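Local coordinates for computational Design of Enzyme (Synthetic construct, PDB 3TP4), which is a computationally designed enzyme, probably built on a glycosyl hydrolase family 26 barrel to hold an activated serine-containing catalytic triad, at residues G221-G224 against V229-R232; R265-I270 against K276-T281; W173-N176 against W182-A185; E195-T200 against T233-A238. All blocks are in the same frame, centred on the assembly; numbering follows the deposited sequence.

Interaction 1 (G221-G224 against V229-R232)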
loop_
_atom_site.group_PDB
_atom_site.type_symbol
_atom_site.label_atom_id
_atom_site.label_comp_id
_atom_site.label_asym_id
_atom_site.label_seq_id
_atom_site.Cartn_x
_atom_site.Cartn_y
_atom_site.Cartn_z
ATOM N N GLY A 221 0.562 9.003 -9.671
ATOM C CA GLY A 221 -0.555 9.684 -10.305
ATOM C C GLY A 221 -0.178 10.390 -11.592
ATOM O O GLY A 221 0.989 10.398 -11.987
ATOM N N GLY A 222 -1.178 10.993 -12.234
ATOM C CA GLY A 222 -0.984 11.696 -13.487
ATOM C C GLY A 222 -0.672 10.745 -14.620
ATOM O O GLY A 222 0.357 10.884 -15.284
ATOM N N PHE A 223 -1.561 9.784 -14.849
ATOM C CA PHE A 223 -1.354 8.785 -15.892
ATOM C C PHE A 223 -2.085 9.088 -17.192
ATOM O O PHE A 223 -1.858 8.423 -18.201
ATOM C CB PHE A 223 -1.716 7.383 -15.362
ATOM C CG PHE A 223 -0.846 6.945 -14.216
ATOM C CD1 PHE A 223 0.460 6.538 -14.443
ATOM C CD2 PHE A 223 -1.319 6.972 -12.908
ATOM C CE1 PHE A 223 1.282 6.153 -13.391
ATOM C CE2 PHE A 223 -0.507 6.593 -11.850
ATOM C CZ PHE A 223 0.795 6.179 -12.086
ATOM N N GLY A 224 -2.956 10.099 -17.182
ATOM C CA GLY A 224 -3.730 10.424 -18.370
ATOM C C GLY A 224 -4.684 9.292 -18.692
ATOM O O GLY A 224 -5.106 9.099 -19.842
ATOM N N VAL A 229 0.552 2.214 -18.466
ATOM C CA VAL A 229 1.504 2.967 -17.664
ATOM C C VAL A 229 1.201 2.763 -16.160
ATOM O O VAL A 229 2.091 2.483 -15.349
ATOM C CB VAL A 229 1.488 4.462 -18.048
ATOM C CG1 VAL A 229 2.467 5.242 -17.202
ATOM C CG2 VAL A 229 1.800 4.628 -19.552
ATOM N N TYR A 230 -0.070 2.888 -15.796
ATOM C CA TYR A 230 -0.502 2.653 -14.420
ATOM C C TYR A 230 -0.117 1.254 -13.937
ATOM O O TYR A 230 0.339 1.075 -12.798
ATOM C CB TYR A 230 -2.025 2.825 -14.333
ATOM C CG TYR A 230 -2.623 2.561 -12.947
ATOM C CD1 TYR A 230 -2.506 3.495 -11.926
ATOM C CD2 TYR A 230 -3.314 1.384 -12.685
ATOM C CE1 TYR A 230 -3.063 3.265 -10.655
ATOM C CE2 TYR A 230 -3.876 1.142 -11.428
ATOM C CZ TYR A 230 -3.746 2.086 -10.422
ATOM O OH TYR A 230 -4.311 1.849 -9.184
ATOM N N LEU A 231 -0.283 0.258 -14.798
ATOM C CA LEU A 231 -0.026 -1.126 -14.383
ATOM C C LEU A 231 1.423 -1.600 -14.488
ATOM O O LEU A 231 1.703 -2.760 -14.203
ATOM C CB LEU A 231 -0.925 -2.095 -15.146
ATOM C CG LEU A 231 -2.420 -1.900 -14.912
ATOM C CD1 LEU A 231 -3.198 -2.760 -15.903
ATOM C CD2 LEU A 231 -2.797 -2.228 -13.463
ATOM N N ARG A 232 2.341 -0.720 -14.878
ATOM C CA ARG A 232 3.738 -1.136 -15.057
ATOM C C ARG A 232 4.292 -1.913 -13.858
ATOM O O ARG A 232 4.967 -2.930 -14.029
ATOM C CB ARG A 232 4.644 0.062 -15.382
ATOM C CG ARG A 232 4.884 0.247 -16.882
ATOM C CD ARG A 232 5.407 1.647 -17.239
ATOM N NE ARG A 232 6.860 1.752 -17.120
ATOM C CZ ARG A 232 7.577 2.798 -17.530
ATOM N NH1 ARG A 232 6.981 3.843 -18.095
ATOM N NH2 ARG A 232 8.899 2.796 -17.377
#
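The aromatic rings of F223 and Y230 meet in a T-shaped stack, with the tyrosine edge directed at the phenylalanine face, the centroids 5.5 Å apart and the planes at 84°. The nearest pair is F223 CE2 and Y230 CD1 at 3.7 Å, the former lying in the plane of the tyrosine ring. The same face of F223 also receives the backbone: Y230 CA sits 4.1 Å from the F223 ring centroid, a CH-pi contact, while G221 O, from within the loop, lies over the opposite face. F223 is thus covered on both faces, and with its CG opposite the carbonyl carbon (chi1 -63°) the ring is carried toward V229 and Y230. At its rim F223 CD1 touches V229 CG1 at 3.6 Å, near the plane of the ring; that methyl points anti to the valine nitrogen.

Around this buried apolar core the contact is looser. The residues before and after F223 in the chain, G222 and G224, are exposed glycines with positive phi, and on the helix side V229 is only partly covered. The tyrosine OH is hydrogen-bonded to G244 O. G221 O accepts a further bond from W182 NE1, and the W182 ring also meets F223. The contact therefore folds the loop after strand 213-217 back onto short helix 227-230; L245 and L243 of strand 242-249 touch F223 and Y230 respectively, and M266 and I270 of helix 254-274 pack on Y230.

Interaction 2 (R265-I270 against K276-T281)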
loop_
_atom_site.group_PDB
_atom_site.type_symbol
_atom_site.label_atom_id
_atom_site.label_comp_id
_atom_site.label_asym_id
_atom_site.label_seq_id
_atom_site.Cartn_x
_atom_site.Cartn_y
_atom_site.Cartn_z
ATOM N N ARG A 265 -11.420 7.450 -12.846
ATOM C CA ARG A 265 -12.282 6.540 -13.589
ATOM C C ARG A 265 -11.532 5.257 -13.856
ATOM O O ARG A 265 -12.057 4.161 -13.675
ATOM C CB ARG A 265 -12.706 7.132 -14.935
ATOM C CG ARG A 265 -13.778 8.210 -14.856
ATOM C CD ARG A 265 -14.140 8.700 -16.261
ATOM N NE ARG A 265 -14.655 7.620 -17.096
ATOM C CZ ARG A 265 -15.949 7.364 -17.264
ATOM N NH1 ARG A 265 -16.855 8.108 -16.648
ATOM N NH2 ARG A 265 -16.344 6.368 -18.051
HETATM N N MSE A 266 -10.298 5.408 -14.321
HETATM C CA MSE A 266 -9.487 4.256 -14.676
HETATM C C MSE A 266 -9.301 3.290 -13.517
HETATM O O MSE A 266 -9.506 2.083 -13.670
HETATM C CB MSE A 266 -8.118 4.717 -15.168
HETATM C CG MSE A 266 -7.178 3.577 -15.447
HETATM SE SE MSE A 266 -5.400 4.283 -15.802
HETATM C CE MSE A 266 -4.936 5.006 -14.026
ATOM N N ILE A 267 -8.889 3.793 -12.356
ATOM C CA ILE A 267 -8.663 2.872 -11.249
ATOM C C ILE A 267 -9.949 2.175 -10.786
ATOM O O ILE A 267 -9.910 1.014 -10.399
ATOM C CB ILE A 267 -7.893 3.505 -10.061
ATOM C CG1 ILE A 267 -8.750 4.517 -9.301
ATOM C CG2 ILE A 267 -6.571 4.135 -10.542
ATOM C CD1 ILE A 267 -8.074 4.971 -7.999
ATOM N N ALA A 268 -11.072 2.894 -10.810
ATOM C CA ALA A 268 -12.362 2.316 -10.452
ATOM C C ALA A 268 -12.725 1.204 -11.436
ATOM O O ALA A 268 -13.264 0.171 -11.047
ATOM C CB ALA A 268 -13.449 3.390 -10.454
ATOM N N GLU A 269 -12.433 1.438 -12.716
ATOM C CA GLU A 269 -12.748 0.467 -13.759
ATOM C C GLU A 269 -11.907 -0.785 -13.581
ATOM O O GLU A 269 -12.415 -1.904 -13.682
ATOM C CB GLU A 269 -12.497 1.067 -15.140
ATOM C CG GLU A 269 -13.583 2.022 -15.612
ATOM C CD GLU A 269 -13.204 2.750 -16.895
ATOM O OE1 GLU A 269 -12.118 2.475 -17.453
ATOM O OE2 GLU A 269 -13.992 3.606 -17.339
ATOM N N ILE A 270 -10.618 -0.597 -13.310
ATOM C CA ILE A 270 -9.730 -1.744 -13.101
ATOM C C ILE A 270 -10.150 -2.527 -11.859
ATOM O O ILE A 270 -10.232 -3.762 -11.877
ATOM C CB ILE A 270 -8.255 -1.298 -12.995
ATOM C CG1 ILE A 270 -7.802 -0.683 -14.323
ATOM C CG2 ILE A 270 -7.365 -2.479 -12.615
ATOM C CD1 ILE A 270 -6.464 0.025 -14.258
ATOM N N LYS A 276 -12.063 -5.881 -7.094
ATOM C CA LYS A 276 -11.263 -5.305 -6.021
ATOM C C LYS A 276 -11.798 -3.936 -5.612
ATOM O O LYS A 276 -12.811 -3.470 -6.134
ATOM C CB LYS A 276 -9.794 -5.191 -6.457
ATOM C CG LYS A 276 -9.120 -6.566 -6.691
ATOM C CD LYS A 276 -7.641 -6.416 -7.047
ATOM C CE LYS A 276 -6.998 -7.788 -7.343
ATOM N NZ LYS A 276 -7.215 -8.723 -6.207
ATOM N N VAL A 277 -11.108 -3.305 -4.670
ATOM C CA VAL A 277 -11.446 -1.962 -4.212
ATOM C C VAL A 277 -10.460 -0.956 -4.791
ATOM O O VAL A 277 -9.266 -1.228 -4.854
ATOM C CB VAL A 277 -11.362 -1.883 -2.672
ATOM C CG1 VAL A 277 -11.363 -0.414 -2.194
ATOM C CG2 VAL A 277 -12.494 -2.683 -2.033
ATOM N N SER A 278 -10.956 0.196 -5.234
ATOM C CA SER A 278 -10.063 1.286 -5.607
ATOM C C SER A 278 -10.250 2.438 -4.633
ATOM O O SER A 278 -11.337 2.615 -4.067
ATOM C CB SER A 278 -10.343 1.762 -7.031
ATOM O OG SER A 278 -11.688 2.214 -7.153
ATOM N N ALA A 279 -9.197 3.229 -4.440
ATOM C CA ALA A 279 -9.265 4.369 -3.525
ATOM C C ALA A 279 -8.335 5.467 -4.017
ATOM O O ALA A 279 -7.324 5.184 -4.657
ATOM C CB ALA A 279 -8.877 3.946 -2.116
ATOM N N PHE A 280 -8.693 6.715 -3.740
ATOM C CA PHE A 280 -7.843 7.869 -4.059
ATOM C C PHE A 280 -6.821 8.004 -2.913
ATOM O O PHE A 280 -6.925 8.891 -2.064
ATOM C CB PHE A 280 -8.735 9.119 -4.181
ATOM C CG PHE A 280 -8.043 10.349 -4.746
ATOM C CD1 PHE A 280 -6.687 10.343 -5.069
ATOM C CD2 PHE A 280 -8.768 11.529 -4.928
ATOM C CE1 PHE A 280 -6.059 11.507 -5.574
ATOM C CE2 PHE A 280 -8.160 12.688 -5.425
ATOM C CZ PHE A 280 -6.812 12.683 -5.752
ATOM N N THR A 281 -5.840 7.106 -2.888
ATOM C CA THR A 281 -5.011 6.914 -1.695
ATOM C C THR A 281 -4.360 8.181 -1.169
ATOM O O THR A 281 -4.261 8.370 0.040
ATOM C CB THR A 281 -3.947 5.793 -1.883
ATOM O OG1 THR A 281 -3.341 5.897 -3.183
ATOM C CG2 THR A 281 -4.604 4.426 -1.723
#
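I267 lies across S278 and A279, at and just after the end of strand 277-278, and its side chain supplies most of the apolar part of the contact. CB is the branch point. From it CG1 turns between the backbone N and the carbonyl carbon (chi1 71°), a position that directs this arm toward the strand, where I267 CG1 rests 3.9 Å from S278 CB. The arm then runs on extended, and I267 CD1 at its tip comes 3.4 Å from A279 O, a methyl set against a backbone carbonyl. The other branch, I267 CG2, is turned to Y230.

The main chain of the helix is close as well. I267 O approaches S278 CB at 3.5 Å, and S278 OG reaches 3.4 Å from A268 CA, with A268 CB beside it. Such an approach is probably allowed by the small S278, which lies against the A268 backbone where the chains come nearest, A268 CA being 5.5 Å from S278 CA. The serine hydroxyl is buried against the helix yet satisfied, since it hydrogen-bonds to N316 OD1.

The segments belong to a beta-alpha-beta crossover of the barrel: strand 242-249, helix 254-274, then strand 277-278. The last of these takes its backbone partners from D241 and L243 on one flank and from A317, just before strand 318-321, on the other, while the helix lies over it on the outside of the barrel.

Interaction 3 (W173-N176 against W182-A185)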
loop_
_atom_site.group_PDB
_atom_site.type_symbol
_atom_site.label_atom_id
_atom_site.label_comp_id
_atom_site.label_asym_id
_atom_site.label_seq_id
_atom_site.Cartn_x
_atom_site.Cartn_y
_atom_site.Cartn_z
ATOM N N TRP A 173 5.810 -0.085 0.490
ATOM C CA TRP A 173 6.798 0.436 -0.466
ATOM C C TRP A 173 6.227 1.382 -1.516
ATOM O O TRP A 173 6.026 0.999 -2.678
ATOM C CB TRP A 173 7.581 -0.711 -1.121
ATOM C CG TRP A 173 7.974 -1.771 -0.132
ATOM C CD1 TRP A 173 7.721 -3.110 -0.222
ATOM C CD2 TRP A 173 8.663 -1.574 1.111
ATOM N NE1 TRP A 173 8.210 -3.758 0.889
ATOM C CE2 TRP A 173 8.803 -2.842 1.717
ATOM C CE3 TRP A 173 9.191 -0.455 1.762
ATOM C CZ2 TRP A 173 9.445 -3.019 2.946
ATOM C CZ3 TRP A 173 9.813 -0.628 2.994
ATOM C CH2 TRP A 173 9.941 -1.902 3.568
ATOM N N HIS A 174 5.970 2.623 -1.101
ATOM C CA HIS A 174 5.492 3.654 -2.013
ATOM C C HIS A 174 6.354 4.922 -1.872
ATOM O O HIS A 174 6.952 5.170 -0.826
ATOM C CB HIS A 174 4.006 3.967 -1.758
ATOM C CG HIS A 174 3.739 4.507 -0.387
ATOM N ND1 HIS A 174 3.446 5.834 -0.155
ATOM C CD2 HIS A 174 3.764 3.908 0.828
ATOM C CE1 HIS A 174 3.277 6.026 1.144
ATOM N NE2 HIS A 174 3.472 4.874 1.761
ATOM N N GLU A 175 6.404 5.704 -2.944
ATOM C CA GLU A 175 7.259 6.883 -3.053
ATOM C C GLU A 175 6.631 8.082 -2.373
ATOM O O GLU A 175 5.486 8.425 -2.655
ATOM C CB GLU A 175 7.472 7.191 -4.537
ATOM C CG GLU A 175 8.246 8.472 -4.838
ATOM C CD GLU A 175 9.612 8.517 -4.165
ATOM O OE1 GLU A 175 10.579 7.971 -4.730
ATOM O OE2 GLU A 175 9.711 9.089 -3.066
ATOM N N ASN A 176 7.385 8.744 -1.499
ATOM C CA ASN A 176 6.864 9.918 -0.800
ATOM C C ASN A 176 7.103 11.273 -1.471
ATOM O O ASN A 176 6.579 12.282 -1.024
ATOM C CB ASN A 176 7.326 9.939 0.654
ATOM C CG ASN A 176 6.506 9.010 1.529
ATOM O OD1 ASN A 176 5.270 9.073 1.538
ATOM N ND2 ASN A 176 7.184 8.131 2.253
ATOM N N TRP A 182 5.826 8.868 -8.406
ATOM C CA TRP A 182 6.280 7.632 -9.037
ATOM C C TRP A 182 7.596 7.229 -8.389
ATOM O O TRP A 182 8.491 8.058 -8.243
ATOM C CB TRP A 182 6.541 7.803 -10.539
ATOM C CG TRP A 182 5.383 8.200 -11.405
ATOM C CD1 TRP A 182 4.276 8.923 -11.047
ATOM C CD2 TRP A 182 5.244 7.912 -12.797
ATOM N NE1 TRP A 182 3.459 9.100 -12.141
ATOM C CE2 TRP A 182 4.029 8.485 -13.226
ATOM C CE3 TRP A 182 6.031 7.223 -13.725
ATOM C CZ2 TRP A 182 3.584 8.393 -14.549
ATOM C CZ3 TRP A 182 5.585 7.123 -15.033
ATOM C CH2 TRP A 182 4.380 7.706 -15.434
ATOM N N TRP A 183 7.736 5.963 -8.019
ATOM C CA TRP A 183 9.019 5.497 -7.494
ATOM C C TRP A 183 9.909 5.177 -8.680
ATOM O O TRP A 183 9.714 4.158 -9.342
ATOM C CB TRP A 183 8.844 4.234 -6.641
ATOM C CG TRP A 183 10.113 3.841 -5.914
ATOM C CD1 TRP A 183 11.258 4.584 -5.800
ATOM C CD2 TRP A 183 10.356 2.620 -5.201
ATOM N NE1 TRP A 183 12.198 3.898 -5.060
ATOM C CE2 TRP A 183 11.668 2.696 -4.675
ATOM C CE3 TRP A 183 9.592 1.473 -4.949
ATOM C CZ2 TRP A 183 12.231 1.666 -3.918
ATOM C CZ3 TRP A 183 10.152 0.451 -4.195
ATOM C CH2 TRP A 183 11.460 0.553 -3.690
ATOM N N GLY A 184 10.868 6.050 -8.975
ATOM C CA GLY A 184 11.721 5.850 -10.139
ATOM C C GLY A 184 12.374 4.467 -10.223
ATOM O O GLY A 184 12.463 3.877 -11.300
ATOM N N ALA A 185 12.834 3.936 -9.094
ATOM C CA ALA A 185 13.477 2.622 -9.124
ATOM C C ALA A 185 12.500 1.528 -9.561
ATOM O O ALA A 185 12.860 0.624 -10.311
ATOM C CB ALA A 185 14.098 2.289 -7.773
HETATM O O HOH W 1 11.540 8.263 -7.393
#
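W173 begins the contact through its base: W173 CB is 4.2 Å from CZ3 of the W183 indole, a loose apolar touch. The chain turns a corner here, with positive phi, and the W173 indole leads away to hydrogen-bond T200 OG1 through NE1. Two residues on, E175 carries most of the contact. Its CB lies against the backbone N and CA of W183, while E175 CG, anti to the backbone N (chi1 175°), comes 3.4 Å from W182 O. A bend at chi2 (56°) then brings the carboxylate across the W183 indole, its plane 84° from that of the ring and E175 OE1 3.6 Å from W183 CD1. E175 OE1 also accepts a hydrogen bond from a water at 2.8 Å, and that water accepts one from G184 N at 2.8 Å. E175 OE2 is held by A177 N. With an alanine in place of E175, the water is likely to lose its carboxylate partner, A177 N its acceptor and W183 CD1 its neighbour.

The contact joins the end of barrel strand 168-174 to the start of helix 184-188, across the loop between them. W183 is the N-cap residue and G184 N the first amide of that helix, which the water-linked carboxylate probably helps to anchor.

Interaction 4 (E195-T200 against T233-A238)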
loop_
_atom_site.group_PDB
_atom_site.type_symbol
_atom_site.label_atom_id
_atom_site.label_comp_id
_atom_site.label_asym_id
_atom_site.label_seq_id
_atom_site.Cartn_x
_atom_site.Cartn_y
_atom_site.Cartn_z
ATOM N N GLU A 195 8.708 -8.480 -7.318
ATOM C CA GLU A 195 9.172 -9.534 -6.425
ATOM C C GLU A 195 9.305 -9.023 -4.997
ATOM O O GLU A 195 9.064 -9.771 -4.052
ATOM C CB GLU A 195 10.478 -10.179 -6.909
ATOM C CG GLU A 195 10.324 -10.906 -8.236
ATOM C CD GLU A 195 9.170 -11.915 -8.231
ATOM O OE1 GLU A 195 8.939 -12.584 -7.198
ATOM O OE2 GLU A 195 8.498 -12.036 -9.269
ATOM N N LEU A 196 9.670 -7.747 -4.836
ATOM C CA LEU A 196 9.768 -7.160 -3.499
ATOM C C LEU A 196 8.388 -7.136 -2.845
ATOM O O LEU A 196 8.229 -7.528 -1.689
ATOM C CB LEU A 196 10.332 -5.726 -3.554
ATOM C CG LEU A 196 10.136 -4.852 -2.303
ATOM C CD1 LEU A 196 10.827 -5.450 -1.092
ATOM C CD2 LEU A 196 10.609 -3.395 -2.521
ATOM N N TYR A 197 7.394 -6.661 -3.592
ATOM C CA TYR A 197 6.036 -6.559 -3.060
ATOM C C TYR A 197 5.525 -7.964 -2.719
ATOM O O TYR A 197 4.938 -8.180 -1.650
ATOM C CB TYR A 197 5.111 -5.880 -4.080
ATOM C CG TYR A 197 3.751 -5.481 -3.531
ATOM C CD1 TYR A 197 2.762 -6.434 -3.298
ATOM C CD2 TYR A 197 3.449 -4.146 -3.272
ATOM C CE1 TYR A 197 1.504 -6.069 -2.796
ATOM C CE2 TYR A 197 2.199 -3.771 -2.773
ATOM C CZ TYR A 197 1.236 -4.738 -2.537
ATOM O OH TYR A 197 0.006 -4.366 -2.031
ATOM N N ARG A 198 5.740 -8.908 -3.634
ATOM C CA ARG A 198 5.229 -10.279 -3.466
ATOM C C ARG A 198 5.859 -10.953 -2.249
ATOM O O ARG A 198 5.160 -11.561 -1.436
ATOM C CB ARG A 198 5.450 -11.114 -4.735
ATOM C CG ARG A 198 4.551 -10.685 -5.916
ATOM C CD ARG A 198 5.096 -11.169 -7.249
ATOM N NE ARG A 198 4.288 -10.708 -8.376
ATOM C CZ ARG A 198 4.663 -10.802 -9.653
ATOM N NH1 ARG A 198 5.836 -11.328 -9.976
ATOM N NH2 ARG A 198 3.865 -10.362 -10.612
ATOM N N PHE A 199 7.182 -10.847 -2.129
ATOM C CA PHE A 199 7.865 -11.350 -0.938
ATOM C C PHE A 199 7.324 -10.710 0.323
ATOM O O PHE A 199 7.122 -11.377 1.327
ATOM C CB PHE A 199 9.368 -11.091 -0.997
ATOM C CG PHE A 199 10.088 -11.464 0.269
ATOM C CD1 PHE A 199 10.340 -12.797 0.569
ATOM C CD2 PHE A 199 10.508 -10.487 1.164
ATOM C CE1 PHE A 199 10.997 -13.150 1.733
ATOM C CE2 PHE A 199 11.175 -10.830 2.330
ATOM C CZ PHE A 199 11.409 -12.163 2.622
ATOM N N THR A 200 7.115 -9.400 0.285
ATOM C CA THR A 200 6.603 -8.701 1.455
ATOM C C THR A 200 5.283 -9.325 1.914
ATOM O O THR A 200 5.065 -9.564 3.119
ATOM C CB THR A 200 6.396 -7.203 1.158
ATOM O OG1 THR A 200 7.669 -6.573 0.957
ATOM C CG2 THR A 200 5.670 -6.510 2.308
ATOM N N THR A 233 3.992 -1.442 -12.648
ATOM C CA THR A 233 4.567 -2.023 -11.444
ATOM C C THR A 233 3.574 -2.866 -10.635
ATOM O O THR A 233 3.840 -3.207 -9.480
ATOM C CB THR A 233 5.159 -0.919 -10.531
ATOM O OG1 THR A 233 4.107 -0.086 -10.020
ATOM C CG2 THR A 233 6.151 -0.045 -11.323
ATOM N N TYR A 234 2.439 -3.204 -11.244
ATOM C CA TYR A 234 1.380 -3.939 -10.558
ATOM C C TYR A 234 1.854 -5.310 -10.064
ATOM O O TYR A 234 2.331 -6.116 -10.848
ATOM C CB TYR A 234 0.210 -4.132 -11.513
ATOM C CG TYR A 234 -0.985 -4.840 -10.910
ATOM C CD1 TYR A 234 -1.580 -4.369 -9.741
ATOM C CD2 TYR A 234 -1.544 -5.956 -11.531
ATOM C CE1 TYR A 234 -2.683 -5.004 -9.197
ATOM C CE2 TYR A 234 -2.656 -6.596 -10.996
ATOM C CZ TYR A 234 -3.215 -6.115 -9.824
ATOM O OH TYR A 234 -4.314 -6.739 -9.283
ATOM N N PRO A 235 1.717 -5.583 -8.757
ATOM C CA PRO A 235 2.206 -6.860 -8.220
ATOM C C PRO A 235 1.372 -8.083 -8.621
ATOM O O PRO A 235 1.884 -9.200 -8.563
ATOM C CB PRO A 235 2.148 -6.649 -6.692
ATOM C CG PRO A 235 2.152 -5.202 -6.505
ATOM C CD PRO A 235 1.364 -4.650 -7.683
ATOM N N GLY A 236 0.115 -7.885 -9.004
ATOM C CA GLY A 236 -0.728 -8.999 -9.414
ATOM C C GLY A 236 -1.978 -9.161 -8.566
ATOM O O GLY A 236 -1.997 -8.773 -7.398
ATOM N N ASP A 237 -3.010 -9.770 -9.148
ATOM C CA ASP A 237 -4.292 -9.956 -8.470
ATOM C C ASP A 237 -4.197 -10.734 -7.160
ATOM O O ASP A 237 -4.966 -10.486 -6.230
ATOM C CB ASP A 237 -5.293 -10.664 -9.381
ATOM C CG ASP A 237 -5.581 -9.890 -10.654
ATOM O OD1 ASP A 237 -5.230 -8.696 -10.742
ATOM O OD2 ASP A 237 -6.180 -10.487 -11.569
ATOM N N ALA A 238 -3.267 -11.680 -7.076
ATOM C CA ALA A 238 -3.141 -12.486 -5.862
ATOM C C ALA A 238 -2.474 -11.717 -4.731
ATOM O O ALA A 238 -2.317 -12.240 -3.630
ATOM C CB ALA A 238 -2.352 -13.767 -6.152
#
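P235 CG stands over one face of the Y197 ring, 3.5 Å from its centroid and displaced toward the rim, in a CH-pi contact. The closest ring atom is Y197 CG, 3.4 Å from P235 CG, and P235 CB flanks Y197 CD1. Y197 CG lies opposite the backbone nitrogen (chi1 -169°), which carries the ring out to the proline. One residue further along the helix, R198 stretches its chain from CG to NE and presents the side of its guanidinium to the same proline. P235 O lies near the guanidinium plane and is gripped by two nitrogens: R198 NE at 2.8 Å, the straighter bond (154°) and in the carbonyl plane, and R198 NH2 at 3.1 Å, which comes from above that plane. Within the helix R198 NH1 meets E195 OE2 at 2.8 Å in a salt bridge, and E195 OE1 has a second partner in H376 ND1. A methionine in place of R198 would probably leave P235 O without these two donors and E195 OE2 without its salt-bridge mate, so that the loop could shift against the helix.

The contact joins helix 190-207 to the loop before strand 242-249. The guanidinium is held in plane by a carbonyl and a carboxylate, which probably steadies its positive charge and fixes its rotation beside the apolar proline-tyrosine pair.

Along the chain, interaction 3 comes first, closing the short loop that carries strand 168-174 into helix 184-188. Interaction 4 then opens on the next helix, 190-207, and spans strand 213-217 and helix 227-230 before closing at the loop ahead of strand 242-249. Interaction 1 is nested inside that span, and its final residue adjoins T233. Interaction 2 follows, joining helix 254-274 to the next strand. No two contacts cross. They nevertheless meet in space: W182 packs on interaction 1, W173 reaches interaction 4, and K276 of interaction 2 hydrogen-bonds D237 O. Interactions 2 and 3 do not touch, yet both reach the parallel sheet of the barrel.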